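Local coordinates for protein LAO/AO transport system kinase (Escherichia coli, PDB 2P67) that belongs to the MeaB-like GTPases of the P-loop NTPase clan, and is built round a parallel beta-sheet flanked by helices, at residues E139-C144 / V152-V157; T164-A167 / C172-S175. All blocks are in the same frame, centred on the assembly; numbering follows the deposited sequence. Where two conformers were deposited one is given.

Contact 1 of 2, residues E139-C144 / V152-V157; sequences ELMLLC and VIVETV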
loop_
_atom_site.group_PDB
_atom_site.type_symbol
_atom_site.label_atom_id
_atom_site.label_comp_id
_atom_site.label_asym_id
_atom_site.label_seq_id
_atom_site.Cartn_x
_atom_site.Cartn_y
_atom_site.Cartn_z
ATOM N N GLU A 139 7.311 -17.335 -14.482
ATOM C CA GLU A 139 8.111 -18.126 -15.416
ATOM C C GLU A 139 7.237 -19.077 -16.272
ATOM O O GLU A 139 7.439 -19.210 -17.488
ATOM C CB GLU A 139 9.235 -18.858 -14.669
ATOM C CG GLU A 139 10.219 -17.869 -14.052
ATOM C CD GLU A 139 11.265 -18.511 -13.177
ATOM O OE1 GLU A 139 11.051 -19.659 -12.705
ATOM O OE2 GLU A 139 12.305 -17.845 -12.973
ATOM N N LEU A 140 6.251 -19.720 -15.647
ATOM C CA LEU A 140 5.366 -20.597 -16.387
ATOM C C LEU A 140 4.553 -19.798 -17.418
ATOM O O LEU A 140 4.329 -20.277 -18.519
ATOM C CB LEU A 140 4.445 -21.345 -15.437
ATOM C CG LEU A 140 5.102 -22.266 -14.391
ATOM C CD1 LEU A 140 3.995 -23.002 -13.656
ATOM C CD2 LEU A 140 6.060 -23.280 -15.017
ATOM N N MET A 141 4.126 -18.590 -17.037
ATOM C CA MET A 141 3.431 -17.667 -17.950
ATOM C C MET A 141 4.305 -17.339 -19.172
ATOM O O MET A 141 3.823 -17.377 -20.307
ATOM C CB MET A 141 3.033 -16.363 -17.227
ATOM C CG MET A 141 1.899 -16.523 -16.208
ATOM S SD MET A 141 1.602 -15.001 -15.242
ATOM C CE MET A 141 0.598 -14.068 -16.434
ATOM N N LEU A 142 5.585 -17.047 -18.935
ATOM C CA LEU A 142 6.542 -16.823 -20.038
ATOM C C LEU A 142 6.627 -18.014 -20.993
ATOM O O LEU A 142 6.604 -17.831 -22.217
ATOM C CB LEU A 142 7.928 -16.488 -19.492
ATOM C CG LEU A 142 8.145 -15.154 -18.777
ATOM C CD1 LEU A 142 9.606 -15.046 -18.383
ATOM C CD2 LEU A 142 7.718 -13.943 -19.658
ATOM N N LEU A 143 6.667 -19.231 -20.443
ATOM C CA LEU A 143 6.694 -20.444 -21.277
ATOM C C LEU A 143 5.443 -20.515 -22.149
ATOM O O LEU A 143 5.530 -20.799 -23.351
ATOM C CB LEU A 143 6.858 -21.730 -20.429
ATOM C CG LEU A 143 8.250 -21.879 -19.786
ATOM C CD1 LEU A 143 8.247 -22.975 -18.722
ATOM C CD2 LEU A 143 9.323 -22.138 -20.833
ATOM N N CYS A 144 4.283 -20.218 -21.564
ATOM C CA CYS A 144 3.048 -20.197 -22.336
ATOM C C CYS A 144 3.074 -19.155 -23.469
ATOM O O CYS A 144 2.565 -19.407 -24.571
ATOM C CB CYS A 144 1.847 -19.978 -21.427
ATOM S SG CYS A 144 1.564 -21.334 -20.284
ATOM N N VAL A 152 -3.285 -16.158 -21.534
ATOM C CA VAL A 152 -2.850 -16.899 -20.346
ATOM C C VAL A 152 -3.591 -16.358 -19.137
ATOM O O VAL A 152 -3.573 -15.144 -18.893
ATOM C CB VAL A 152 -1.334 -16.750 -20.053
ATOM C CG1 VAL A 152 -0.914 -17.726 -18.941
ATOM C CG2 VAL A 152 -0.518 -16.988 -21.307
ATOM N N ILE A 153 -4.217 -17.261 -18.386
ATOM C CA ILE A 153 -4.990 -16.904 -17.198
ATOM C C ILE A 153 -4.290 -17.433 -15.968
ATOM O O ILE A 153 -4.055 -18.647 -15.860
ATOM C CB ILE A 153 -6.405 -17.512 -17.252
ATOM C CG1 ILE A 153 -7.143 -17.041 -18.515
ATOM C CG2 ILE A 153 -7.213 -17.131 -15.991
ATOM C CD1 ILE A 153 -8.510 -17.680 -18.696
ATOM N N VAL A 154 -3.937 -16.535 -15.051
ATOM C CA VAL A 154 -3.416 -16.966 -13.771
ATOM C C VAL A 154 -4.559 -16.853 -12.763
ATOM O O VAL A 154 -5.237 -15.815 -12.669
ATOM C CB VAL A 154 -2.109 -16.208 -13.364
ATOM C CG1 VAL A 154 -2.340 -14.694 -13.160
ATOM C CG2 VAL A 154 -1.464 -16.852 -12.130
ATOM N N GLU A 155 -4.813 -17.929 -12.036
ATOM C CA GLU A 155 -5.969 -17.893 -11.149
ATOM C C GLU A 155 -5.658 -18.405 -9.755
ATOM O O GLU A 155 -4.832 -19.286 -9.587
ATOM C CB GLU A 155 -7.166 -18.614 -11.777
ATOM C CG GLU A 155 -6.939 -20.088 -12.045
ATOM C CD GLU A 155 -7.449 -20.957 -10.923
ATOM O OE1 GLU A 155 -7.487 -22.186 -11.113
ATOM O OE2 GLU A 155 -7.833 -20.428 -9.860
ATOM N N THR A 156 -6.302 -17.817 -8.752
ATOM C CA THR A 156 -6.149 -18.303 -7.394
ATOM C C THR A 156 -7.338 -17.830 -6.563
ATOM O O THR A 156 -8.162 -17.055 -7.033
ATOM C CB THR A 156 -4.781 -17.897 -6.763
ATOM O OG1 THR A 156 -4.505 -18.698 -5.595
ATOM C CG2 THR A 156 -4.734 -16.399 -6.415
ATOM N N VAL A 157 -7.408 -18.326 -5.331
ATOM C CA VAL A 157 -8.451 -17.919 -4.400
ATOM C C VAL A 157 -8.200 -16.483 -3.966
ATOM O O VAL A 157 -7.056 -16.080 -3.736
ATOM C CB VAL A 157 -8.502 -18.851 -3.164
ATOM C CG1 VAL A 157 -9.600 -18.418 -2.212
ATOM C CG2 VAL A 157 -8.758 -20.281 -3.598
#
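Met141, Cys144, Val152 and Val154 meet without any ring, amide or carboxylate between them, so there are no faces or edges to match, just aliphatic carbons and the Met141 thioether sulfur. Met141 leaves helix 133-146 with CG beside the backbone N (chi1 -71°), which carries the chain over towards the strand. There its CG lies 4.1 Å from Val152 CG1, the two side chains crossing at a slant. The thioether reaches further along the strand, with Met141 SD 4.3 Å from Val154 CB. One helical turn on, the CB of Cys144 comes to 3.8 Å from Val152 CG2. Val152 thus offers CG1 to Met141 and CG2 to Cys144. Both valines were modelled in two conformers, so the exact methyl distances belong to the conformer described. Helix and strand run nearly antiparallel, at 161°, with their axes 9.4 Å apart. Such a course suits a beta-alpha-beta crossover: the helix returns from strand 119-124 to strand 151-157, passing strand 87-92, whose Ala88 also touches Cys144. Helix 21-32 covers the helix from another side through Met28, which touches Leu140 and Cys144. All four touching residues are buried and their side chains meet by van der Waals contact alone, which implies a hydrophobic joint held by shape and burial rather than by directional bonds.

Contact 2 of 2, residues T164-A167 / C172-S175; sequences TEVA and CFIS
Phe173, whose backbone N is hydrogen-bonded to Asp197 OD2, sends its ring across to Val166 and Ala167 at the end of helix 162-167. That polar bond lies on the strand side; between helix and strand the contact itself is apolar. The ring stands out from the strand with CG anti to the backbone N (chi1 180°), and the two helix residues meet it in different ways. Ala167 sits over one face, its CB 4.2 Å from Phe173 CG, so the methyl covers the root of the ring rather than its far end. Val166 comes to the edge instead. Its CG1 lies near the ring plane, 3.8 Å from Phe173 CE1 and 3.9 Å from Phe173 CD1, and the branch point follows closely, with Val166 CB 4.0 Å from Phe173 CE1. The Val166 and Phe173 side chains cross at about a right angle. Face and edge are therefore packed by successive residues of one helical turn, which probably restricts the ring's movement on that side. The backbones are close here too: the CA of Ala167 is 5.6 Å from the CA of Phe173. In the fold, helix 162-167 makes a short connection between strands 151-157 and 172-177, two parallel strands with strand 57-63 between them in the sheet. Val195 of helix 190-195 touches both Ala167 and Phe173, while Thr62 of strand 57-63 also packs on Phe173. The buried ring thus lies among strand 57-63, the short helix and helix 190-195.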
loop_
_atom_site.group_PDB
_atom_site.type_symbol
_atom_site.label_atom_id
_atom_site.label_comp_id
_atom_site.label_asym_id
_atom_site.label_seq_id
_atom_site.Cartn_x
_atom_site.Cartn_y
_atom_site.Cartn_z
ATOM N N THR A 164 -3.978 -8.474 -4.937
ATOM C CA THR A 164 -2.925 -7.530 -5.310
ATOM C C THR A 164 -1.691 -8.239 -5.893
ATOM O O THR A 164 -1.078 -7.727 -6.832
ATOM C CB THR A 164 -2.575 -6.542 -4.177
ATOM O OG1 THR A 164 -2.026 -7.257 -3.066
ATOM C CG2 THR A 164 -3.842 -5.772 -3.719
ATOM N N GLU A 165 -1.380 -9.429 -5.370
ATOM C CA GLU A 165 -0.267 -10.265 -5.870
ATOM C C GLU A 165 -0.479 -10.717 -7.329
ATOM O O GLU A 165 0.412 -10.573 -8.164
ATOM C CB GLU A 165 -0.055 -11.483 -4.956
ATOM C CG GLU A 165 0.382 -11.102 -3.537
ATOM C CD GLU A 165 0.227 -12.237 -2.531
ATOM O OE1 GLU A 165 -0.553 -13.186 -2.789
ATOM O OE2 GLU A 165 0.884 -12.174 -1.466
ATOM N N VAL A 166 -1.669 -11.232 -7.630
ATOM C CA VAL A 166 -2.022 -11.626 -9.007
ATOM C C VAL A 166 -2.058 -10.381 -9.907
ATOM O O VAL A 166 -1.607 -10.397 -11.065
ATOM C CB VAL A 166 -3.399 -12.341 -9.040
ATOM C CG1 VAL A 166 -3.888 -12.542 -10.475
ATOM C CG2 VAL A 166 -3.330 -13.687 -8.317
ATOM N N ALA A 167 -2.634 -9.299 -9.380
ATOM C CA ALA A 167 -2.830 -8.087 -10.168
ATOM C C ALA A 167 -1.527 -7.560 -10.743
ATOM O O ALA A 167 -1.525 -7.005 -11.832
ATOM C CB ALA A 167 -3.476 -7.004 -9.308
ATOM N N CYS A 172 -4.997 -7.557 -17.185
ATOM C CA CYS A 172 -6.374 -7.275 -16.768
ATOM C C CYS A 172 -6.742 -8.207 -15.623
ATOM O O CYS A 172 -6.623 -9.437 -15.761
ATOM C CB CYS A 172 -7.353 -7.453 -17.940
ATOM S SG CYS A 172 -9.106 -7.068 -17.513
ATOM N N PHE A 173 -7.181 -7.604 -14.501
ATOM C CA PHE A 173 -7.469 -8.340 -13.280
ATOM C C PHE A 173 -8.972 -8.412 -13.010
ATOM O O PHE A 173 -9.643 -7.373 -12.871
ATOM C CB PHE A 173 -6.751 -7.751 -12.066
ATOM C CG PHE A 173 -7.053 -8.497 -10.811
ATOM C CD1 PHE A 173 -6.612 -9.811 -10.654
ATOM C CD2 PHE A 173 -7.865 -7.943 -9.830
ATOM C CE1 PHE A 173 -6.931 -10.531 -9.502
ATOM C CE2 PHE A 173 -8.191 -8.658 -8.687
ATOM C CZ PHE A 173 -7.734 -9.946 -8.527
ATOM N N ILE A 174 -9.468 -9.635 -12.909
ATOM C CA ILE A 174 -10.905 -9.929 -12.765
ATOM C C ILE A 174 -11.163 -10.648 -11.437
ATOM O O ILE A 174 -10.544 -11.674 -11.145
ATOM C CB ILE A 174 -11.445 -10.792 -13.932
ATOM C CG1 ILE A 174 -11.205 -10.113 -15.291
ATOM C CG2 ILE A 174 -12.953 -11.082 -13.727
ATOM C CD1 ILE A 174 -10.145 -10.786 -16.143
ATOM N N SER A 175 -12.079 -10.113 -10.637
ATOM C CA SER A 175 -12.377 -10.706 -9.334
ATOM C C SER A 175 -13.792 -11.261 -9.332
ATOM O O SER A 175 -14.727 -10.549 -9.661
ATOM C CB SER A 175 -12.222 -9.675 -8.217
ATOM O OG SER A 175 -12.687 -10.198 -6.974
#

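Overall arrangement
Contacts 1 and 2 follow one another along the chain, their centres 12 Å apart, and strand 151-157 leads into helix 162-167. They touch directly: Thr156 CG2 lies 3.6 Å from Val166 CG2, and Val154 CG1 (one of two conformers) 3.8 Å from Val166 CG1, so Val166 packs on this strand as well as on Phe173. Both pack helices against the same parallel sheet. A sodium ion, at a site with Arg272 and Ser276, lies about 9 Å from the side chain of Met141 and about 13 Å from that of Ala167. Strand 151-157 also carries Glu155, salt-bridged to Lys69 of a probable P-loop, consistent with a nucleotide site near that part of the strand.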